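Local coordinates for protein tRNA-splicing ligase RtcB (Thermus thermophilus, PDB 2EPG) that probably joins broken RNA ends in a GTP-dependent reaction, as a manganese-dependent RNA ligase of the RtcB family, at residues T21-R26 / D33-A38; V111-S116 / T242-T247; N214-V219 / G385-Y390. All blocks are in the same frame, centred on the assembly; numbering follows the deposited sequence.

Contact 1 (T21-R26 / D33-A38); sequences TYRIPR and DAVFFA
Asp-33, just before strand 34-37, uses both carboxylate oxygens to hold Arg-23 and the chain just after strand 21-24. Arg-23 NE and Arg-23 NH1 both bond Asp-33 OD2, each at 3.1 Å. Both come from above the same face of the carboxylate, NE more steeply, while the oxygen lies in the guanidinium plane. The planes are 75° apart, so the salt bridge is side-on but not coplanar. Asp-33 OD1 accepts from Arg-26 N, 2.8 Å away, on its anti side and somewhat out of the carboxylate plane. Glu-68 takes the Asp-33 amide. Tyr-22 and Phe-36 exchange two backbone bonds, and Ile-24 and Ala-34 exchange two more. These are the hydrogen-bonded pairs of an antiparallel beta hairpin. On their face, Tyr-22 CB sits over the Phe-36 ring, 3.6 Å from its centroid, and Ile-24 CG1 meets the ring edge. Phe-36 CG stands between its own N and carbonyl carbon (chi1 65°), which brings one face of the ring against Tyr-22 CB. The phenol OH of Tyr-22 bonds Lys-40, and Thr-21 OG1 bonds Pro-19 O. The chemistry implies a hairpin held by a salt bridge near its connecting loop, with an apolar face toward helices 40-48 and 52-60.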
# COMPACT_ATOMS: atom_id res chain seq x y z
N THR A 21 -7.99 19.50 -8.48
CA THR A 21 -7.20 19.88 -7.31
C THR A 21 -7.82 21.03 -6.50
O THR A 21 -8.05 22.13 -7.02
CB THR A 21 -5.79 20.28 -7.77
OG1 THR A 21 -5.25 19.25 -8.61
CG2 THR A 21 -4.87 20.48 -6.57
N TYR A 22 -8.08 20.77 -5.21
CA TYR A 22 -8.69 21.76 -4.31
C TYR A 22 -7.84 22.08 -3.08
O TYR A 22 -7.17 21.21 -2.51
CB TYR A 22 -10.07 21.29 -3.86
CG TYR A 22 -10.98 20.98 -5.03
CD1 TYR A 22 -11.55 22.02 -5.78
CD2 TYR A 22 -11.21 19.66 -5.43
CE1 TYR A 22 -12.35 21.74 -6.90
CE2 TYR A 22 -12.00 19.37 -6.55
CZ TYR A 22 -12.57 20.42 -7.28
OH TYR A 22 -13.34 20.13 -8.38
N ARG A 23 -7.91 23.33 -2.66
CA ARG A 23 -7.15 23.82 -1.53
C ARG A 23 -8.06 24.31 -0.40
O ARG A 23 -9.07 24.97 -0.65
CB ARG A 23 -6.25 24.96 -2.03
CG ARG A 23 -5.43 25.66 -1.01
CD ARG A 23 -5.27 27.10 -1.43
NE ARG A 23 -4.54 27.83 -0.41
CZ ARG A 23 -4.80 29.07 -0.03
NH1 ARG A 23 -4.06 29.61 0.92
NH2 ARG A 23 -5.79 29.77 -0.59
N ILE A 24 -7.71 23.92 0.82
CA ILE A 24 -8.44 24.34 2.02
C ILE A 24 -7.47 25.32 2.65
O ILE A 24 -6.50 24.93 3.29
CB ILE A 24 -8.67 23.17 2.99
CG1 ILE A 24 -9.62 22.15 2.36
CG2 ILE A 24 -9.23 23.70 4.32
CD1 ILE A 24 -9.65 20.82 3.07
N PRO A 25 -7.71 26.62 2.46
CA PRO A 25 -6.76 27.56 3.07
C PRO A 25 -6.67 27.46 4.60
O PRO A 25 -7.65 27.17 5.29
CB PRO A 25 -7.23 28.92 2.55
CG PRO A 25 -8.67 28.71 2.21
CD PRO A 25 -8.72 27.32 1.65
N ARG A 26 -5.47 27.69 5.11
CA ARG A 26 -5.22 27.62 6.54
C ARG A 26 -6.18 28.48 7.35
O ARG A 26 -6.33 29.66 7.09
CB ARG A 26 -3.79 28.08 6.83
CG ARG A 26 -3.20 27.49 8.07
CD ARG A 26 -2.28 28.48 8.78
NE ARG A 26 -3.03 29.31 9.71
CZ ARG A 26 -3.67 30.43 9.38
NH1 ARG A 26 -4.34 31.11 10.30
NH2 ARG A 26 -3.62 30.89 8.13
N ASP A 33 -1.89 24.91 4.95
CA ASP A 33 -3.03 24.67 4.08
C ASP A 33 -3.16 23.15 3.92
O ASP A 33 -2.22 22.40 4.20
CB ASP A 33 -2.77 25.21 2.66
CG ASP A 33 -2.74 26.73 2.58
OD1 ASP A 33 -3.24 27.40 3.51
OD2 ASP A 33 -2.23 27.25 1.56
N ALA A 34 -4.32 22.71 3.47
CA ALA A 34 -4.53 21.31 3.16
C ALA A 34 -4.89 21.33 1.66
O ALA A 34 -5.43 22.33 1.16
CB ALA A 34 -5.69 20.75 3.96
N VAL A 35 -4.57 20.27 0.94
CA VAL A 35 -4.91 20.19 -0.47
C VAL A 35 -5.46 18.80 -0.73
O VAL A 35 -4.91 17.82 -0.24
CB VAL A 35 -3.67 20.43 -1.38
CG1 VAL A 35 -3.96 19.92 -2.78
CG2 VAL A 35 -3.31 21.91 -1.40
N PHE A 36 -6.57 18.70 -1.46
CA PHE A 36 -7.13 17.39 -1.79
C PHE A 36 -7.48 17.30 -3.27
O PHE A 36 -7.80 18.30 -3.91
CB PHE A 36 -8.35 17.05 -0.92
CG PHE A 36 -9.55 17.94 -1.12
CD1 PHE A 36 -9.67 19.14 -0.43
CD2 PHE A 36 -10.57 17.56 -1.99
CE1 PHE A 36 -10.79 19.96 -0.60
CE2 PHE A 36 -11.70 18.37 -2.16
CZ PHE A 36 -11.81 19.57 -1.46
N PHE A 37 -7.40 16.09 -3.81
CA PHE A 37 -7.69 15.87 -5.21
C PHE A 37 -9.06 15.22 -5.35
O PHE A 37 -9.39 14.27 -4.63
CB PHE A 37 -6.60 14.99 -5.85
CG PHE A 37 -5.20 15.49 -5.60
CD1 PHE A 37 -4.47 15.05 -4.49
CD2 PHE A 37 -4.62 16.43 -6.45
CE1 PHE A 37 -3.19 15.55 -4.24
CE2 PHE A 37 -3.34 16.93 -6.20
CZ PHE A 37 -2.63 16.50 -5.09
N ALA A 38 -9.89 15.72 -6.26
CA ALA A 38 -11.21 15.15 -6.43
C ALA A 38 -11.90 15.53 -7.74
O ALA A 38 -11.43 16.39 -8.48
CB ALA A 38 -12.09 15.55 -5.26

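Contact 2 (V111-S116 / T242-T247); sequences VRLLAS and TVLIHT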
# COMPACT_ATOMS: atom_id res chain seq x y z
N VAL A 111 0.30 -4.20 -1.77
CA VAL A 111 0.01 -4.99 -2.95
C VAL A 111 1.24 -5.43 -3.72
O VAL A 111 2.18 -4.67 -3.89
CB VAL A 111 -0.86 -4.16 -3.94
CG1 VAL A 111 -1.33 -5.02 -5.09
CG2 VAL A 111 -2.04 -3.53 -3.20
N ARG A 112 1.22 -6.68 -4.19
CA ARG A 112 2.29 -7.17 -5.03
C ARG A 112 1.63 -7.66 -6.32
O ARG A 112 0.59 -8.33 -6.28
CB ARG A 112 3.04 -8.34 -4.39
CG ARG A 112 4.01 -8.99 -5.39
CD ARG A 112 4.97 -10.01 -4.80
NE ARG A 112 5.92 -9.46 -3.83
CZ ARG A 112 7.10 -10.03 -3.55
NH1 ARG A 112 7.92 -9.51 -2.66
NH2 ARG A 112 7.46 -11.11 -4.21
N LEU A 113 2.22 -7.30 -7.46
CA LEU A 113 1.70 -7.76 -8.73
C LEU A 113 2.77 -8.58 -9.46
O LEU A 113 3.88 -8.10 -9.71
CB LEU A 113 1.28 -6.58 -9.63
CG LEU A 113 0.67 -6.96 -10.99
CD1 LEU A 113 -0.67 -7.69 -10.79
CD2 LEU A 113 0.41 -5.71 -11.82
N LEU A 114 2.42 -9.83 -9.78
CA LEU A 114 3.31 -10.70 -10.52
C LEU A 114 2.82 -10.63 -11.98
O LEU A 114 1.61 -10.57 -12.23
CB LEU A 114 3.21 -12.15 -10.01
CG LEU A 114 3.48 -12.46 -8.53
CD1 LEU A 114 3.41 -13.97 -8.28
CD2 LEU A 114 4.85 -11.92 -8.15
N ALA A 115 3.76 -10.63 -12.93
CA ALA A 115 3.44 -10.59 -14.35
C ALA A 115 4.04 -11.84 -14.98
O ALA A 115 5.23 -12.11 -14.80
CB ALA A 115 4.05 -9.33 -14.98
N SER A 116 3.25 -12.59 -15.74
CA SER A 116 3.75 -13.83 -16.34
C SER A 116 3.90 -13.78 -17.87
O SER A 116 3.56 -12.78 -18.50
CB SER A 116 2.80 -14.97 -16.02
OG SER A 116 1.64 -14.86 -16.82
N THR A 242 -1.79 -12.08 -14.94
CA THR A 242 -1.10 -11.50 -13.79
C THR A 242 -1.73 -12.05 -12.51
O THR A 242 -2.80 -12.65 -12.53
CB THR A 242 -1.20 -9.94 -13.76
OG1 THR A 242 -2.56 -9.54 -13.61
CG2 THR A 242 -0.65 -9.33 -15.06
N VAL A 243 -1.02 -11.85 -11.41
CA VAL A 243 -1.50 -12.29 -10.11
C VAL A 243 -1.28 -11.12 -9.14
O VAL A 243 -0.16 -10.65 -8.96
CB VAL A 243 -0.72 -13.54 -9.63
CG1 VAL A 243 -1.28 -14.01 -8.28
CG2 VAL A 243 -0.83 -14.65 -10.69
N LEU A 244 -2.36 -10.67 -8.52
CA LEU A 244 -2.29 -9.56 -7.58
C LEU A 244 -2.50 -10.07 -6.15
O LEU A 244 -3.52 -10.70 -5.87
CB LEU A 244 -3.32 -8.48 -7.94
CG LEU A 244 -3.26 -7.15 -7.17
CD1 LEU A 244 -3.79 -5.99 -8.04
CD2 LEU A 244 -4.06 -7.28 -5.88
N ILE A 245 -1.54 -9.79 -5.28
CA ILE A 245 -1.56 -10.21 -3.87
C ILE A 245 -1.80 -8.98 -2.99
O ILE A 245 -1.03 -8.02 -3.01
CB ILE A 245 -0.21 -10.85 -3.48
CG1 ILE A 245 0.07 -12.06 -4.37
CG2 ILE A 245 -0.24 -11.25 -2.01
CD1 ILE A 245 1.55 -12.52 -4.36
N HIS A 246 -2.87 -9.03 -2.21
CA HIS A 246 -3.27 -7.94 -1.33
C HIS A 246 -3.31 -8.44 0.10
O HIS A 246 -4.19 -9.23 0.46
CB HIS A 246 -4.66 -7.44 -1.72
CG HIS A 246 -5.03 -6.12 -1.11
ND1 HIS A 246 -4.68 -5.77 0.18
CD2 HIS A 246 -5.73 -5.08 -1.61
CE1 HIS A 246 -5.15 -4.57 0.45
NE2 HIS A 246 -5.79 -4.12 -0.62
N THR A 247 -2.35 -7.99 0.90
CA THR A 247 -2.27 -8.36 2.30
C THR A 247 -1.20 -7.53 3.02
O THR A 247 -0.41 -6.81 2.37
CB THR A 247 -1.99 -9.87 2.48
OG1 THR A 247 -2.08 -10.20 3.87
CG2 THR A 247 -0.59 -10.23 1.96
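Val-111 CG1 presses into the branch point of Leu-244, 3.5 Å from Leu-244 CG and 3.6 Å from Leu-244 CD2. CG of Leu-244 is anti to the backbone N (chi1 -172°), and this extends the chain toward Val-111. On the same face, Leu-113 CD1 reaches between Leu-244 CB and Thr-242 CB, 3.8 Å from the latter. Thr-242 OG1 is held by Gln-220. The strands run antiparallel at 166°. Arg-112 pairs with Ile-245 and Leu-114 with Val-243, each through two backbone bonds; Ile-245 N to Arg-112 O is 2.8 Å and almost straight at 176°. Strand 110-119 is also paired with strand 332-347 on its other edge, so it lies between two antiparallel neighbours in the alpha-beta fold of this RtcB-family chain. The other face is looser. Leu-114 CB and Val-243 CB are 4.2 Å apart, and Arg-112 leads away to a salt bridge with Asp-336 and a bond to Gln-309. Helix 288-321 covers this face. The more open end is at His-246, a predicted ligand of the second manganese. Val-111 CG2 lies over one face of its imidazole, 4.3 Å from His-246 CD2. The ring is partly exposed, whereas Val-111 is buried.

Contact 3 (N214-V219 / G385-Y390); sequences NHFLEV and GDMGRY
The side chain of Met-387, a selenomethionine, puts its CG over the face of the Phe-216 ring, with the selenium off to one side. The two side chains run alongside each other, pointing opposite ways. Met-387 CG is 3.9 Å from the centroid of the Phe-216 ring and 29° off its normal, which makes a CH-pi contact. The selenium is farther out and oblique, with Met-387 SE 5.1 Å from the centroid of the Phe-216 ring, a Met-aromatic contact. With chi1 at 57°, the Phe-216 ring is flanked by N and C of its own residue, which turns it to the loop. Gly-385 O approaches it obliquely, 4.1 Å from Phe-216 CZ. Behind the ring, His-246 and Leu-244 also touch Phe-216. Replacing Phe-216 by an alanine removes the ring, and this would probably leave Met-387 CG without a face to lie on and open a gap beside His-246. Glu-218 OE1 accepts a weak bond from Gly-388 N at 3.5 Å, and its OE2 is held by Gln-220. Gly-388 lies in a type II turn from Asp-386 to Arg-389. Arg-389 N to Asp-386 O closes the turn, and a salt bridge joins the side chains of the same two residues. Lys-486 packs on Met-387. Residues 214-218 and 385-387 are predicted to bind GMP, so the arrangement is consistent with one wall of the RtcB guanylate pocket.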
# COMPACT_ATOMS: atom_id res chain seq x y z
N ASN A 214 -10.59 -7.58 3.77
CA ASN A 214 -10.42 -7.33 2.35
C ASN A 214 -9.07 -7.79 1.78
O ASN A 214 -8.54 -7.16 0.86
CB ASN A 214 -10.63 -5.84 2.07
CG ASN A 214 -12.10 -5.44 2.11
OD1 ASN A 214 -12.88 -5.97 2.92
ND2 ASN A 214 -12.48 -4.50 1.25
N HIS A 215 -8.53 -8.88 2.31
CA HIS A 215 -7.26 -9.40 1.80
C HIS A 215 -7.55 -10.58 0.87
O HIS A 215 -8.45 -11.37 1.13
CB HIS A 215 -6.34 -9.84 2.94
CG HIS A 215 -5.93 -8.72 3.85
ND1 HIS A 215 -5.37 -7.55 3.38
CD2 HIS A 215 -5.99 -8.60 5.20
CE1 HIS A 215 -5.12 -6.75 4.40
NE2 HIS A 215 -5.48 -7.36 5.51
N PHE A 216 -6.78 -10.68 -0.20
CA PHE A 216 -7.00 -11.74 -1.17
C PHE A 216 -5.85 -11.81 -2.15
O PHE A 216 -4.89 -11.03 -2.11
CB PHE A 216 -8.28 -11.46 -1.95
CG PHE A 216 -8.27 -10.14 -2.65
CD1 PHE A 216 -7.76 -10.02 -3.93
CD2 PHE A 216 -8.66 -8.99 -1.98
CE1 PHE A 216 -7.63 -8.78 -4.55
CE2 PHE A 216 -8.54 -7.74 -2.58
CZ PHE A 216 -8.02 -7.63 -3.87
N LEU A 217 -5.97 -12.75 -3.06
CA LEU A 217 -5.00 -12.95 -4.10
C LEU A 217 -5.86 -13.23 -5.33
O LEU A 217 -6.87 -13.91 -5.23
CB LEU A 217 -4.14 -14.15 -3.72
CG LEU A 217 -3.36 -14.99 -4.72
CD1 LEU A 217 -2.35 -15.83 -3.95
CD2 LEU A 217 -4.30 -15.88 -5.52
N GLU A 218 -5.52 -12.64 -6.47
CA GLU A 218 -6.29 -12.96 -7.66
C GLU A 218 -5.46 -13.10 -8.92
O GLU A 218 -4.47 -12.39 -9.13
CB GLU A 218 -7.47 -11.98 -7.87
CG GLU A 218 -7.20 -10.50 -7.83
CD GLU A 218 -8.46 -9.67 -8.12
OE1 GLU A 218 -9.53 -9.94 -7.52
OE2 GLU A 218 -8.37 -8.75 -8.94
N VAL A 219 -5.85 -14.09 -9.72
CA VAL A 219 -5.22 -14.34 -11.01
C VAL A 219 -6.08 -13.51 -11.95
O VAL A 219 -7.31 -13.62 -11.92
CB VAL A 219 -5.32 -15.82 -11.42
CG1 VAL A 219 -4.55 -16.04 -12.73
CG2 VAL A 219 -4.77 -16.70 -10.31
N GLY A 385 -8.83 -3.13 -7.07
CA GLY A 385 -10.21 -2.73 -6.89
C GLY A 385 -10.71 -3.64 -5.78
O GLY A 385 -9.90 -4.21 -5.03
N ASP A 386 -12.01 -3.79 -5.64
CA ASP A 386 -12.51 -4.70 -4.62
C ASP A 386 -12.34 -6.07 -5.26
O ASP A 386 -11.97 -6.17 -6.43
CB ASP A 386 -13.98 -4.44 -4.34
CG ASP A 386 -14.25 -2.99 -4.03
OD1 ASP A 386 -14.05 -2.16 -4.95
OD2 ASP A 386 -14.64 -2.69 -2.89
N MSE A 387 -12.58 -7.13 -4.50
CA MSE A 387 -12.45 -8.46 -5.07
C MSE A 387 -13.40 -8.61 -6.25
O MSE A 387 -14.54 -8.16 -6.20
CB MSE A 387 -12.78 -9.52 -4.03
CG MSE A 387 -11.95 -9.42 -2.77
SE MSE A 387 -12.57 -10.73 -1.51
CE MSE A 387 -11.33 -12.13 -1.93
N GLY A 388 -12.91 -9.24 -7.31
CA GLY A 388 -13.73 -9.44 -8.49
C GLY A 388 -14.01 -8.16 -9.26
O GLY A 388 -14.88 -8.15 -10.13
N ARG A 389 -13.29 -7.09 -8.95
CA ARG A 389 -13.47 -5.82 -9.64
C ARG A 389 -12.18 -5.52 -10.39
O ARG A 389 -11.17 -6.20 -10.18
CB ARG A 389 -13.75 -4.71 -8.62
CG ARG A 389 -14.86 -5.03 -7.64
CD ARG A 389 -16.21 -5.07 -8.34
NE ARG A 389 -16.51 -3.79 -8.96
CZ ARG A 389 -16.61 -2.64 -8.29
NH1 ARG A 389 -16.89 -1.51 -8.94
NH2 ARG A 389 -16.45 -2.62 -6.97
N TYR A 390 -12.19 -4.50 -11.25
CA TYR A 390 -10.99 -4.13 -12.00
C TYR A 390 -9.86 -3.62 -11.12
O TYR A 390 -10.09 -3.00 -10.08
CB TYR A 390 -11.28 -3.02 -12.99
CG TYR A 390 -12.15 -3.38 -14.16
CD1 TYR A 390 -13.36 -2.72 -14.38
CD2 TYR A 390 -11.76 -4.36 -15.06
CE1 TYR A 390 -14.15 -3.02 -15.47
CE2 TYR A 390 -12.55 -4.68 -16.16
CZ TYR A 390 -13.74 -4.00 -16.36
OH TYR A 390 -14.52 -4.30 -17.45

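In the fold
Contact 1 comes first along the chain and closes before the other two open. It is a local hairpin near the N-terminus, and its centre is about 33 Å from that of contact 2 and about 31 Å from that of contact 3. Contacts 2 and 3 are neighbours, with centres about 10 Å apart, and their segments alternate along the chain. Strands 216-225 and 240-247 lie side by side and join them: Leu-244 N probably bonds Glu-218 O, and His-246 N probably bonds Phe-216 O. His-246 of contact 2 and His-215 of contact 3, predicted ligands of different manganese ions, are thereby set close to the predicted GMP-binding residues. Contact 1 lies away from these sites.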